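Local coordinates for catalytic domain of the nuclear inclusion protein A (nia) (Tobacco etch virus, PDB 1LVM) that cleaves polypeptides at specific sites as a chymotrypsin-like cysteine protease, probably processing the viral polyprotein from which it derives, at residues 59-63 with 74-80; 25-29 with 40-44; 45-50 with 194-199; 179-183 with 225-229. The protein carries 1 engineered substitution. All coordinates share one frame; numbering follows the deposited sequence.

Interaction 1 (59-63 with 74-80); sequences NNGTL and VKNTTTL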
loop_
_atom_site.group_PDB
_atom_site.type_symbol
_atom_site.label_atom_id
_atom_site.label_comp_id
_atom_site.label_asym_id
_atom_site.label_seq_id
_atom_site.Cartn_x
_atom_site.Cartn_y
_atom_site.Cartn_z
ATOM N N ASN A 59 7.928 3.892 -16.449
ATOM C CA ASN A 59 7.958 2.448 -16.619
ATOM C C ASN A 59 8.957 2.179 -17.754
ATOM O O ASN A 59 8.571 1.929 -18.898
ATOM C CB ASN A 59 6.550 1.944 -16.921
ATOM C CG ASN A 59 6.458 0.385 -16.886
ATOM O OD1 ASN A 59 7.465 -0.312 -16.878
ATOM N ND2 ASN A 59 5.257 -0.134 -16.934
ATOM N N ASN A 60 10.254 2.234 -17.429
ATOM C CA ASN A 60 11.264 2.123 -18.483
ATOM C C ASN A 60 12.610 1.768 -17.852
ATOM O O ASN A 60 13.659 2.246 -18.287
ATOM C CB ASN A 60 11.295 3.496 -19.207
ATOM C CG ASN A 60 12.213 3.504 -20.404
ATOM O OD1 ASN A 60 12.210 2.552 -21.145
ATOM N ND2 ASN A 60 13.038 4.567 -20.559
ATOM N N GLY A 61 12.577 0.953 -16.800
ATOM C CA GLY A 61 13.818 0.639 -16.098
ATOM C C GLY A 61 13.723 -0.651 -15.367
ATOM O O GLY A 61 13.242 -1.637 -15.945
ATOM N N THR A 62 14.186 -0.645 -14.109
ATOM C CA THR A 62 14.253 -1.848 -13.303
ATOM C C THR A 62 13.418 -1.748 -12.027
ATOM O O THR A 62 13.134 -0.675 -11.553
ATOM C CB THR A 62 15.713 -2.152 -12.859
ATOM O OG1 THR A 62 16.195 -1.101 -11.974
ATOM C CG2 THR A 62 16.634 -2.225 -14.100
ATOM N N LEU A 63 13.019 -2.892 -11.487
ATOM C CA LEU A 63 12.282 -2.852 -10.212
ATOM C C LEU A 63 12.992 -3.715 -9.194
ATOM O O LEU A 63 13.107 -4.943 -9.398
ATOM C CB LEU A 63 10.840 -3.378 -10.353
ATOM C CG LEU A 63 10.010 -3.273 -9.057
ATOM C CD1 LEU A 63 9.754 -1.740 -8.732
ATOM C CD2 LEU A 63 8.660 -3.978 -9.211
ATOM N N VAL A 74 13.848 -7.078 -11.104
ATOM C CA VAL A 74 13.189 -7.225 -12.391
ATOM C C VAL A 74 14.030 -6.399 -13.355
ATOM O O VAL A 74 14.146 -5.183 -13.197
ATOM C CB VAL A 74 11.754 -6.607 -12.351
ATOM C CG1 VAL A 74 11.083 -6.652 -13.754
ATOM C CG2 VAL A 74 10.921 -7.342 -11.344
ATOM N N LYS A 75 14.552 -7.037 -14.402
ATOM C CA LYS A 75 15.433 -6.330 -15.306
ATOM C C LYS A 75 14.794 -5.300 -16.194
ATOM O O LYS A 75 15.412 -4.296 -16.552
ATOM C CB LYS A 75 16.190 -7.362 -16.168
ATOM C CG LYS A 75 17.077 -8.283 -15.303
ATOM C CD LYS A 75 17.983 -9.200 -16.129
ATOM C CE LYS A 75 17.198 -10.167 -17.018
ATOM N NZ LYS A 75 18.087 -11.161 -17.710
ATOM N N ASN A 76 13.569 -5.561 -16.559
ATOM C CA ASN A 76 12.854 -4.638 -17.428
ATOM C C ASN A 76 11.402 -4.531 -16.946
ATOM O O ASN A 76 10.590 -5.425 -17.112
ATOM C CB ASN A 76 12.946 -5.176 -18.880
ATOM C CG ASN A 76 12.309 -4.251 -19.879
ATOM O OD1 ASN A 76 11.542 -3.389 -19.519
ATOM N ND2 ASN A 76 12.616 -4.444 -21.162
ATOM N N THR A 77 11.089 -3.394 -16.340
ATOM C CA THR A 77 9.766 -3.218 -15.819
ATOM C C THR A 77 8.640 -3.323 -16.799
ATOM O O THR A 77 7.550 -3.636 -16.411
ATOM C CB THR A 77 9.617 -1.889 -15.102
ATOM O OG1 THR A 77 10.081 -0.838 -15.924
ATOM C CG2 THR A 77 10.529 -1.858 -13.788
ATOM N N THR A 78 8.913 -3.066 -18.073
ATOM C CA THR A 78 7.856 -3.112 -19.055
ATOM C C THR A 78 7.323 -4.492 -19.267
ATOM O O THR A 78 6.282 -4.647 -19.917
ATOM C CB THR A 78 8.339 -2.535 -20.411
ATOM O OG1 THR A 78 9.276 -3.440 -21.015
ATOM C CG2 THR A 78 9.042 -1.208 -20.190
ATOM N N THR A 79 8.034 -5.500 -18.746
ATOM C CA THR A 79 7.581 -6.890 -18.878
ATOM C C THR A 79 6.600 -7.291 -17.775
ATOM O O THR A 79 5.942 -8.342 -17.828
ATOM C CB THR A 79 8.793 -7.882 -18.826
ATOM O OG1 THR A 79 9.383 -7.895 -17.503
ATOM C CG2 THR A 79 9.854 -7.404 -19.817
ATOM N N LEU A 80 6.477 -6.449 -16.760
ATOM C CA LEU A 80 5.600 -6.815 -15.669
ATOM C C LEU A 80 4.093 -6.660 -15.987
ATOM O O LEU A 80 3.684 -5.574 -16.378
ATOM C CB LEU A 80 5.960 -5.872 -14.485
ATOM C CG LEU A 80 6.614 -6.206 -13.140
ATOM C CD1 LEU A 80 7.264 -7.554 -13.159
ATOM C CD2 LEU A 80 7.544 -5.066 -12.689
HETATM O O HOH W 1 4.805 -3.127 -16.947
HETATM O O HOH W 2 10.570 2.076 -14.756
HETATM O O HOH W 3 12.849 -0.760 -21.048
#

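Interaction 2 (25-29 with 40-44); sequences TICHL and LYGIG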
loop_
_atom_site.group_PDB
_atom_site.type_symbol
_atom_site.label_atom_id
_atom_site.label_comp_id
_atom_site.label_asym_id
_atom_site.label_seq_id
_atom_site.Cartn_x
_atom_site.Cartn_y
_atom_site.Cartn_z
ATOM N N THR A 25 4.391 -9.951 4.734
ATOM C CA THR A 25 4.087 -9.906 3.280
ATOM C C THR A 25 4.475 -8.574 2.650
ATOM O O THR A 25 4.356 -8.407 1.419
ATOM C CB THR A 25 2.602 -10.085 2.977
ATOM O OG1 THR A 25 1.879 -8.917 3.438
ATOM C CG2 THR A 25 2.044 -11.310 3.697
ATOM N N ILE A 26 4.927 -7.630 3.456
ATOM C CA ILE A 26 5.294 -6.320 2.897
ATOM C C ILE A 26 6.633 -6.360 2.170
ATOM O O ILE A 26 7.554 -7.071 2.589
ATOM C CB ILE A 26 5.310 -5.271 4.031
ATOM C CG1 ILE A 26 3.903 -5.128 4.543
ATOM C CG2 ILE A 26 6.015 -3.958 3.531
ATOM C CD1 ILE A 26 3.795 -4.154 5.767
ATOM N N CYS A 27 6.691 -5.714 0.998
ATOM C CA CYS A 27 7.902 -5.632 0.242
ATOM C C CYS A 27 8.263 -4.202 0.037
ATOM O O CYS A 27 7.376 -3.312 -0.041
ATOM C CB CYS A 27 7.688 -6.204 -1.196
ATOM S SG CYS A 27 7.137 -7.942 -1.294
ATOM N N HIS A 28 9.553 -3.968 -0.100
ATOM C CA HIS A 28 10.022 -2.617 -0.406
ATOM C C HIS A 28 10.340 -2.610 -1.905
ATOM O O HIS A 28 11.079 -3.470 -2.384
ATOM C CB HIS A 28 11.269 -2.231 0.341
ATOM C CG HIS A 28 11.541 -0.761 0.239
ATOM N ND1 HIS A 28 12.702 -0.246 -0.301
ATOM C CD2 HIS A 28 10.775 0.312 0.578
ATOM C CE1 HIS A 28 12.645 1.077 -0.280
ATOM N NE2 HIS A 28 11.487 1.442 0.245
ATOM N N LEU A 29 9.815 -1.604 -2.618
ATOM C CA LEU A 29 9.931 -1.518 -4.077
ATOM C C LEU A 29 10.682 -0.275 -4.527
ATOM O O LEU A 29 10.380 0.832 -4.064
ATOM C CB LEU A 29 8.491 -1.444 -4.663
ATOM C CG LEU A 29 7.492 -2.522 -4.149
ATOM C CD1 LEU A 29 6.118 -2.369 -4.773
ATOM C CD2 LEU A 29 7.965 -3.916 -4.511
ATOM N N LEU A 40 8.913 2.834 -2.421
ATOM C CA LEU A 40 7.737 2.799 -1.582
ATOM C C LEU A 40 7.443 1.310 -1.326
ATOM O O LEU A 40 8.228 0.411 -1.727
ATOM C CB LEU A 40 6.533 3.586 -2.238
ATOM C CG LEU A 40 5.611 3.096 -3.400
ATOM C CD1 LEU A 40 5.420 4.212 -4.383
ATOM C CD2 LEU A 40 6.015 1.800 -4.042
ATOM N N TYR A 41 6.353 1.042 -0.635
ATOM C CA TYR A 41 6.061 -0.350 -0.296
ATOM C C TYR A 41 4.897 -1.006 -1.024
ATOM O O TYR A 41 4.092 -0.354 -1.661
ATOM C CB TYR A 41 5.770 -0.429 1.210
ATOM C CG TYR A 41 6.984 -0.039 2.014
ATOM C CD1 TYR A 41 7.276 1.291 2.289
ATOM C CD2 TYR A 41 7.836 -1.018 2.495
ATOM C CE1 TYR A 41 8.435 1.647 3.059
ATOM C CE2 TYR A 41 8.961 -0.706 3.243
ATOM C CZ TYR A 41 9.267 0.600 3.535
ATOM O OH TYR A 41 10.339 0.817 4.394
ATOM N N GLY A 42 4.864 -2.328 -0.956
ATOM C CA GLY A 42 3.748 -3.088 -1.538
ATOM C C GLY A 42 3.384 -4.232 -0.614
ATOM O O GLY A 42 4.116 -4.504 0.341
ATOM N N ILE A 43 2.232 -4.869 -0.870
ATOM C CA ILE A 43 1.728 -5.951 -0.037
ATOM C C ILE A 43 1.618 -7.208 -0.904
ATOM O O ILE A 43 0.897 -7.221 -1.917
ATOM C CB ILE A 43 0.341 -5.606 0.502
ATOM C CG1 ILE A 43 0.434 -4.326 1.352
ATOM C CG2 ILE A 43 -0.224 -6.810 1.342
ATOM C CD1 ILE A 43 -0.875 -3.560 1.537
ATOM N N GLY A 44 2.325 -8.263 -0.518
ATOM C CA GLY A 44 2.305 -9.485 -1.308
ATOM C C GLY A 44 1.107 -10.354 -1.024
ATOM O O GLY A 44 0.604 -10.398 0.098
#

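Interaction 3 (45-50 with 194-199); sequences FGPFII and FMELLT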
loop_
_atom_site.group_PDB
_atom_site.type_symbol
_atom_site.label_atom_id
_atom_site.label_comp_id
_atom_site.label_asym_id
_atom_site.label_seq_id
_atom_site.Cartn_x
_atom_site.Cartn_y
_atom_site.Cartn_z
ATOM N N PHE A 45 0.603 -11.014 -2.053
ATOM C CA PHE A 45 -0.570 -11.891 -1.930
ATOM C C PHE A 45 -0.481 -12.861 -3.107
ATOM O O PHE A 45 -0.659 -12.488 -4.284
ATOM C CB PHE A 45 -1.879 -11.090 -2.021
ATOM C CG PHE A 45 -3.116 -11.926 -1.741
ATOM C CD1 PHE A 45 -3.730 -12.644 -2.760
ATOM C CD2 PHE A 45 -3.662 -11.970 -0.447
ATOM C CE1 PHE A 45 -4.881 -13.395 -2.511
ATOM C CE2 PHE A 45 -4.819 -12.702 -0.172
ATOM C CZ PHE A 45 -5.458 -13.429 -1.202
ATOM N N GLY A 46 -0.165 -14.106 -2.808
ATOM C CA GLY A 46 0.017 -15.021 -3.909
ATOM C C GLY A 46 1.139 -14.518 -4.803
ATOM O O GLY A 46 2.201 -14.039 -4.352
ATOM N N PRO A 47 0.897 -14.543 -6.139
ATOM C CA PRO A 47 1.905 -14.103 -7.096
ATOM C C PRO A 47 1.854 -12.589 -7.309
ATOM O O PRO A 47 2.565 -12.039 -8.164
ATOM C CB PRO A 47 1.485 -14.841 -8.350
ATOM C CG PRO A 47 0.060 -14.785 -8.315
ATOM C CD PRO A 47 -0.290 -15.063 -6.839
ATOM N N PHE A 48 1.011 -11.923 -6.520
ATOM C CA PHE A 48 0.820 -10.467 -6.684
ATOM C C PHE A 48 1.480 -9.610 -5.651
ATOM O O PHE A 48 1.780 -10.057 -4.523
ATOM C CB PHE A 48 -0.680 -10.135 -6.624
ATOM C CG PHE A 48 -1.552 -10.994 -7.533
ATOM C CD1 PHE A 48 -1.212 -11.159 -8.884
ATOM C CD2 PHE A 48 -2.692 -11.622 -7.048
ATOM C CE1 PHE A 48 -2.008 -11.949 -9.739
ATOM C CE2 PHE A 48 -3.513 -12.419 -7.879
ATOM C CZ PHE A 48 -3.165 -12.588 -9.243
ATOM N N ILE A 49 1.724 -8.347 -6.022
ATOM C CA ILE A 49 2.202 -7.346 -5.065
ATOM C C ILE A 49 1.200 -6.168 -5.292
ATOM O O ILE A 49 1.042 -5.667 -6.401
ATOM C CB ILE A 49 3.624 -6.857 -5.342
ATOM C CG1 ILE A 49 4.612 -8.005 -5.068
ATOM C CG2 ILE A 49 3.972 -5.634 -4.389
ATOM C CD1 ILE A 49 6.097 -7.558 -5.139
ATOM N N ILE A 50 0.538 -5.749 -4.232
ATOM C CA ILE A 50 -0.479 -4.665 -4.302
ATOM C C ILE A 50 0.274 -3.440 -3.867
ATOM O O ILE A 50 0.915 -3.469 -2.812
ATOM C CB ILE A 50 -1.639 -4.924 -3.286
ATOM C CG1 ILE A 50 -2.410 -6.184 -3.686
ATOM C CG2 ILE A 50 -2.640 -3.688 -3.294
ATOM C CD1 ILE A 50 -3.019 -6.906 -2.557
ATOM N N PHE A 194 -12.772 -6.427 -3.452
ATOM C CA PHE A 194 -11.349 -6.628 -3.726
ATOM C C PHE A 194 -10.952 -8.075 -3.570
ATOM O O PHE A 194 -10.103 -8.547 -4.306
ATOM C CB PHE A 194 -10.528 -5.685 -2.795
ATOM C CG PHE A 194 -9.082 -5.490 -3.206
ATOM C CD1 PHE A 194 -8.729 -4.978 -4.455
ATOM C CD2 PHE A 194 -8.051 -5.863 -2.316
ATOM C CE1 PHE A 194 -7.382 -4.824 -4.852
ATOM C CE2 PHE A 194 -6.682 -5.719 -2.683
ATOM C CZ PHE A 194 -6.335 -5.210 -3.923
ATOM N N MET A 195 -11.523 -8.796 -2.599
ATOM C CA MET A 195 -11.132 -10.209 -2.445
ATOM C C MET A 195 -11.490 -10.968 -3.725
ATOM O O MET A 195 -10.755 -11.858 -4.155
ATOM C CB MET A 195 -11.820 -10.867 -1.241
ATOM C CG MET A 195 -11.402 -10.307 0.148
ATOM S SD MET A 195 -9.635 -10.212 0.348
ATOM C CE MET A 195 -9.130 -11.984 0.227
ATOM N N GLU A 196 -12.623 -10.624 -4.334
ATOM C CA GLU A 196 -13.007 -11.302 -5.603
ATOM C C GLU A 196 -11.901 -11.056 -6.655
ATOM O O GLU A 196 -11.446 -11.953 -7.378
ATOM C CB GLU A 196 -14.339 -10.734 -6.152
ATOM C CG GLU A 196 -14.926 -11.591 -7.309
ATOM C CD GLU A 196 -15.193 -13.002 -6.814
ATOM O OE1 GLU A 196 -15.060 -13.941 -7.629
ATOM O OE2 GLU A 196 -15.527 -13.182 -5.612
ATOM N N LEU A 197 -11.489 -9.803 -6.750
ATOM C CA LEU A 197 -10.458 -9.462 -7.733
ATOM C C LEU A 197 -9.158 -10.250 -7.503
ATOM O O LEU A 197 -8.536 -10.703 -8.453
ATOM C CB LEU A 197 -10.188 -7.946 -7.681
ATOM C CG LEU A 197 -9.028 -7.482 -8.581
ATOM C CD1 LEU A 197 -9.377 -7.787 -10.091
ATOM C CD2 LEU A 197 -8.876 -5.998 -8.383
ATOM N N LEU A 198 -8.739 -10.412 -6.247
ATOM C CA LEU A 198 -7.506 -11.145 -5.996
ATOM C C LEU A 198 -7.569 -12.619 -6.219
ATOM O O LEU A 198 -6.535 -13.226 -6.406
ATOM C CB LEU A 198 -7.021 -10.949 -4.520
ATOM C CG LEU A 198 -6.751 -9.502 -4.091
ATOM C CD1 LEU A 198 -6.410 -9.500 -2.572
ATOM C CD2 LEU A 198 -5.541 -8.906 -4.839
ATOM N N THR A 199 -8.779 -13.185 -6.159
ATOM C CA THR A 199 -8.965 -14.637 -6.254
ATOM C C THR A 199 -9.721 -15.156 -7.464
ATOM O O THR A 199 -9.953 -16.348 -7.541
ATOM C CB THR A 199 -9.711 -15.106 -5.059
ATOM O OG1 THR A 199 -10.982 -14.423 -5.034
ATOM C CG2 THR A 199 -8.944 -14.749 -3.808
#

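Interaction 4 (179-183 with 225-229); sequences NFTNT and FMDKP. Engineered in segment 225-229: Asp227 (natural residue Ser).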
loop_
_atom_site.group_PDB
_atom_site.type_symbol
_atom_site.label_atom_id
_atom_site.label_comp_id
_atom_site.label_asym_id
_atom_site.label_seq_id
_atom_site.Cartn_x
_atom_site.Cartn_y
_atom_site.Cartn_z
ATOM N N ASN A 179 -1.104 16.462 2.660
ATOM C CA ASN A 179 -1.248 17.857 2.180
ATOM C C ASN A 179 0.149 18.466 2.292
ATOM O O ASN A 179 1.060 17.863 2.874
ATOM C CB ASN A 179 -2.250 18.681 2.978
ATOM C CG ASN A 179 -1.986 18.691 4.489
ATOM O OD1 ASN A 179 -0.978 18.187 4.994
ATOM N ND2 ASN A 179 -2.905 19.309 5.215
ATOM N N PHE A 180 0.347 19.648 1.723
ATOM C CA PHE A 180 1.692 20.235 1.715
ATOM C C PHE A 180 2.390 20.460 3.055
ATOM O O PHE A 180 3.625 20.438 3.129
ATOM C CB PHE A 180 1.691 21.515 0.859
ATOM C CG PHE A 180 1.379 21.249 -0.601
ATOM C CD1 PHE A 180 1.766 20.044 -1.203
ATOM C CD2 PHE A 180 0.711 22.194 -1.375
ATOM C CE1 PHE A 180 1.488 19.789 -2.544
ATOM C CE2 PHE A 180 0.434 21.943 -2.720
ATOM C CZ PHE A 180 0.825 20.738 -3.300
ATOM N N THR A 181 1.605 20.622 4.110
ATOM C CA THR A 181 2.131 20.852 5.444
ATOM C C THR A 181 2.252 19.598 6.289
ATOM O O THR A 181 2.597 19.662 7.469
ATOM C CB THR A 181 1.236 21.851 6.182
ATOM O OG1 THR A 181 -0.135 21.447 6.043
ATOM C CG2 THR A 181 1.410 23.247 5.592
ATOM N N ASN A 182 1.993 18.455 5.677
ATOM C CA ASN A 182 2.053 17.187 6.385
ATOM C C ASN A 182 1.200 17.227 7.633
ATOM O O ASN A 182 1.559 16.648 8.659
ATOM C CB ASN A 182 3.496 16.824 6.750
ATOM C CG ASN A 182 4.339 16.559 5.537
ATOM O OD1 ASN A 182 4.966 17.468 4.984
ATOM N ND2 ASN A 182 4.336 15.309 5.084
ATOM N N THR A 183 0.070 17.926 7.563
ATOM C CA THR A 183 -0.829 17.974 8.713
ATOM C C THR A 183 -2.067 17.047 8.530
ATOM O O THR A 183 -2.772 16.723 9.509
ATOM C CB THR A 183 -1.313 19.388 8.934
ATOM O OG1 THR A 183 -1.906 19.857 7.719
ATOM C CG2 THR A 183 -0.135 20.294 9.319
ATOM N N PHE A 225 0.077 15.763 -6.549
ATOM C CA PHE A 225 1.332 15.931 -7.253
ATOM C C PHE A 225 2.304 14.817 -6.923
ATOM O O PHE A 225 2.307 14.290 -5.821
ATOM C CB PHE A 225 1.993 17.240 -6.878
ATOM C CG PHE A 225 1.198 18.444 -7.260
ATOM C CD1 PHE A 225 0.164 18.894 -6.444
ATOM C CD2 PHE A 225 1.456 19.116 -8.462
ATOM C CE1 PHE A 225 -0.614 19.999 -6.813
ATOM C CE2 PHE A 225 0.671 20.236 -8.844
ATOM C CZ PHE A 225 -0.360 20.669 -8.011
ATOM N N MET A 226 3.171 14.498 -7.880
ATOM C CA MET A 226 4.205 13.481 -7.697
ATOM C C MET A 226 5.235 13.890 -6.638
ATOM O O MET A 226 5.689 13.045 -5.861
ATOM C CB MET A 226 4.922 13.250 -9.024
ATOM C CG MET A 226 4.019 12.668 -10.075
ATOM S SD MET A 226 3.198 11.012 -9.696
ATOM C CE MET A 226 1.613 11.316 -10.334
ATOM N N ASP A 227 5.605 15.178 -6.625
ATOM C CA ASP A 227 6.588 15.745 -5.669
ATOM C C ASP A 227 5.973 16.960 -4.948
ATOM O O ASP A 227 5.100 17.615 -5.503
ATOM C CB ASP A 227 7.864 16.250 -6.391
ATOM C CG ASP A 227 8.356 15.309 -7.506
ATOM O OD1 ASP A 227 8.563 14.101 -7.243
ATOM O OD2 ASP A 227 8.553 15.787 -8.652
ATOM N N LYS A 228 6.448 17.271 -3.740
ATOM C CA LYS A 228 5.967 18.430 -2.967
ATOM C C LYS A 228 6.739 19.651 -3.544
ATOM O O LYS A 228 7.565 19.454 -4.417
ATOM C CB LYS A 228 6.292 18.213 -1.475
ATOM C CG LYS A 228 5.212 18.711 -0.501
ATOM C CD LYS A 228 5.769 18.934 0.913
ATOM C CE LYS A 228 6.465 17.681 1.432
ATOM N NZ LYS A 228 6.843 17.756 2.867
ATOM N N PRO A 229 6.497 20.900 -3.055
ATOM C CA PRO A 229 7.164 22.120 -3.533
ATOM C C PRO A 229 8.072 22.033 -4.749
ATOM O O PRO A 229 8.426 23.063 -5.327
ATOM C CB PRO A 229 7.905 22.586 -2.292
ATOM C CG PRO A 229 6.840 22.397 -1.234
ATOM C CD PRO A 229 5.989 21.175 -1.697
#

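Interaction 1 (59-63 with 74-80)
Leu63 and Val74 form an antiparallel hydrogen-bonded pair, Val74 N giving to Leu63 O at 2.8 Å and Leu63 N returning a bond to Val74 O. Beyond this pair the chain 74-80 leaves the sheet edge, where Val74, Lys75 and Thr79 touch the bound peptide, and winds into a 3-10 turn at 77-79, yet a further bond from Thr77 N to Gly61 O (2.8 Å) keeps it beside 59-63. Thr77 is the hub. With OG1 between its own backbone N and carbonyl carbon (chi1 51°), its hydroxyl donates to Asn59 OD1 at 2.8 Å and accepts from Gly61 N at 3.2 Å, while CG2 lies against the backbone of Thr62, 3.4 Å from its C atom. A threonine suits this place because one branch is polar and the other greasy. Asn59 serves with both ends of its amide: ND2 gives to a water that also bonds Thr77 O and Leu80 O, and to Trp210 O. Asn76 shapes the turn from within, its OD1 accepting from Thr78 N in an Asx turn and from Thr78 OG1 on the same face of the amide plane. On the apolar side, Leu63 CD2 meets Leu80 CD2 at 3.8 Å, the two side chains crossing nearly at a right angle. Polar bonds thus fix a loop that has left the strand, while Leu63, Val74 and Leu80 pack on the buried side.

Interaction 2 (25-29 with 40-44)
His28 and Tyr41 face each other as a non-hydrogen-bonded pair of the hairpin formed by strands 26-33 and 36-45, and their rings meet on the side of the sheet that also bears Ile26 and Ile43. The imidazole is carried over the phenol by a chi1 of -167°, which sets CG anti to the backbone N; CD2 then lies above one face of the tyrosine ring, offset toward its rim, 3.3 Å from Tyr41 CZ. With planes inclined at 58°, the rings form an oblique pair. In Tyr41, CG lies beside its own backbone N (chi1 -63°), and the ring also meets Ile26, whose CG2 approaches Tyr41 CD2 to 3.6 Å. Farther along, the methyl Ile43 CG2 rests 3.6 Å from Thr25 OG1, a hydroxyl that is bonded to Ile22 O.

Cys27, Leu29 and Leu40 point to the other side. Leu29 lays CD1 along the backbone of Gly42, 4.0 Å from Gly42 N; glycine suits that position because a side chain there would run into this methyl. Leu29 CB meanwhile packs on Leu40 CD2. Val65 and Ile49 from the flanking strands 62-67 and 48-51 complete this apolar layer. Backbone bonds tie the strands throughout, among them Leu29 N to Leu40 O at 2.7 Å. Backbone groups thus pair across the hairpin and, at His28 and Ile43, with the flanking strands (Gln66, Ile50), and the side chains can be given over to an oily core on one side and to aromatic and aliphatic contacts on the other.

Interaction 3 (45-50 with 194-199)
Phe45 to Phe48 form a type II' turn leading into strand 48-50, and helix 194-199 lies across from it at 11.6 Å between axes, its direction turned 150° from that of the strand, so the gap is bridged mostly by side chains. Leu198 fills the middle. Its methyl CD1 sits squarely over one face of the Phe45 ring, 4.0 Å from the centroid and only 4° off the normal, a CH-pi contact, while Leu198 CB lies 3.8 Å from Phe45 CE1. The second methyl, CD2, goes to Ile50 CD1 at 3.9 Å, so the branched leucine serves two partners at once. Phe45 extends toward the helix because CG is anti to its backbone N (chi1 -173°). Near the far end of that ring comes the methyl of Met195, whose chain is bent at chi2 and chi3, placing CE 4.2 Å from Phe45 CZ.

Ile50 CD1 also meets the edge of the Phe194 ring, near its plane, at 3.9 Å from Phe194 CE2. Phe48 turns an edge to the backbone, CE2 standing 3.5 Å from Leu198 O, while Pro47 CG covers one of its faces. Gly46 fits the turn because it takes a positive phi, which glycine tolerates easily. Phe108 extends the cluster, meeting Phe194 edge to face and touching Ile50 and Leu198. Flat rings and branched aliphatics suit such a seam, which needs no hydrogen bond between the segments. The turn belongs to a beta hairpin of the N-terminal barrel in a two-barrel chymotrypsin-like fold, and the short helix follows the strands of the C-terminal barrel in the chain and packs back on the N-terminal one.

Interaction 4 (179-183 with 225-229)
Phe180 turns an edge of its ring to Phe225, whose CD1 lies near the plane of the Phe180 ring, 3.7 Å from Phe180 CZ. The planes stand 47° apart, an oblique pair with centroids separated by 5.9 Å. These rings join a type I turn, Asn179 to Asn182, which links two strands of the C-terminal barrel of the chymotrypsin-like fold, to the chain's final residues. Both segments also hold the bound peptide: Asn179 and Phe225 pair with it in antiparallel beta fashion, so the beta pairing runs on from the protein into the peptide.

Lys228 runs alongside Phe180 in the opposite direction, its methylenes serving as apolar surface, with CG 3.8 Å from Phe180 CD1. A long aliphatic chain ending in a charge suits a surface site like this one. Asn179 steadies the turn from inside: OD1 accepts from Thr183 N, and ND2 gives to Thr183 OG1 and to an acidic side chain of the peptide. Asn182 ND2 hydrogen-bonds an aromatic side chain of that peptide, and Lys228 NZ makes a weak bond to an aromatic side chain of it. The bend at chi3 of the lysine (-54°) helps bring NZ to Asn182 OD1, where it donates at 2.8 Å in the carbonyl plane, on a lone pair.

Overall arrangement
Three of the four contacts reach one antiparallel sheet, that of the N-terminal barrel. Interaction 2 is its central hairpin; strand 48-51 of interaction 3 flanks it on one side and strand 62-67 of interaction 1 on the other. Their centres lie about 13 Å and 16 Å from that of interaction 2, and both touch it, through Ile49 and Leu63. Along the chain, interaction 2 closes before interactions 1 and 3 open, and interaction 1 nests inside the long loop closed by interaction 3, which brings helix 194-199 back to the first barrel. Interaction 4 crosses interaction 3 in sequence and lies about 30 Å from it, centre to centre. Interactions 1 and 4, about 27 Å apart between centres, both touch the bound peptide, so peptide binding draws on distant loops.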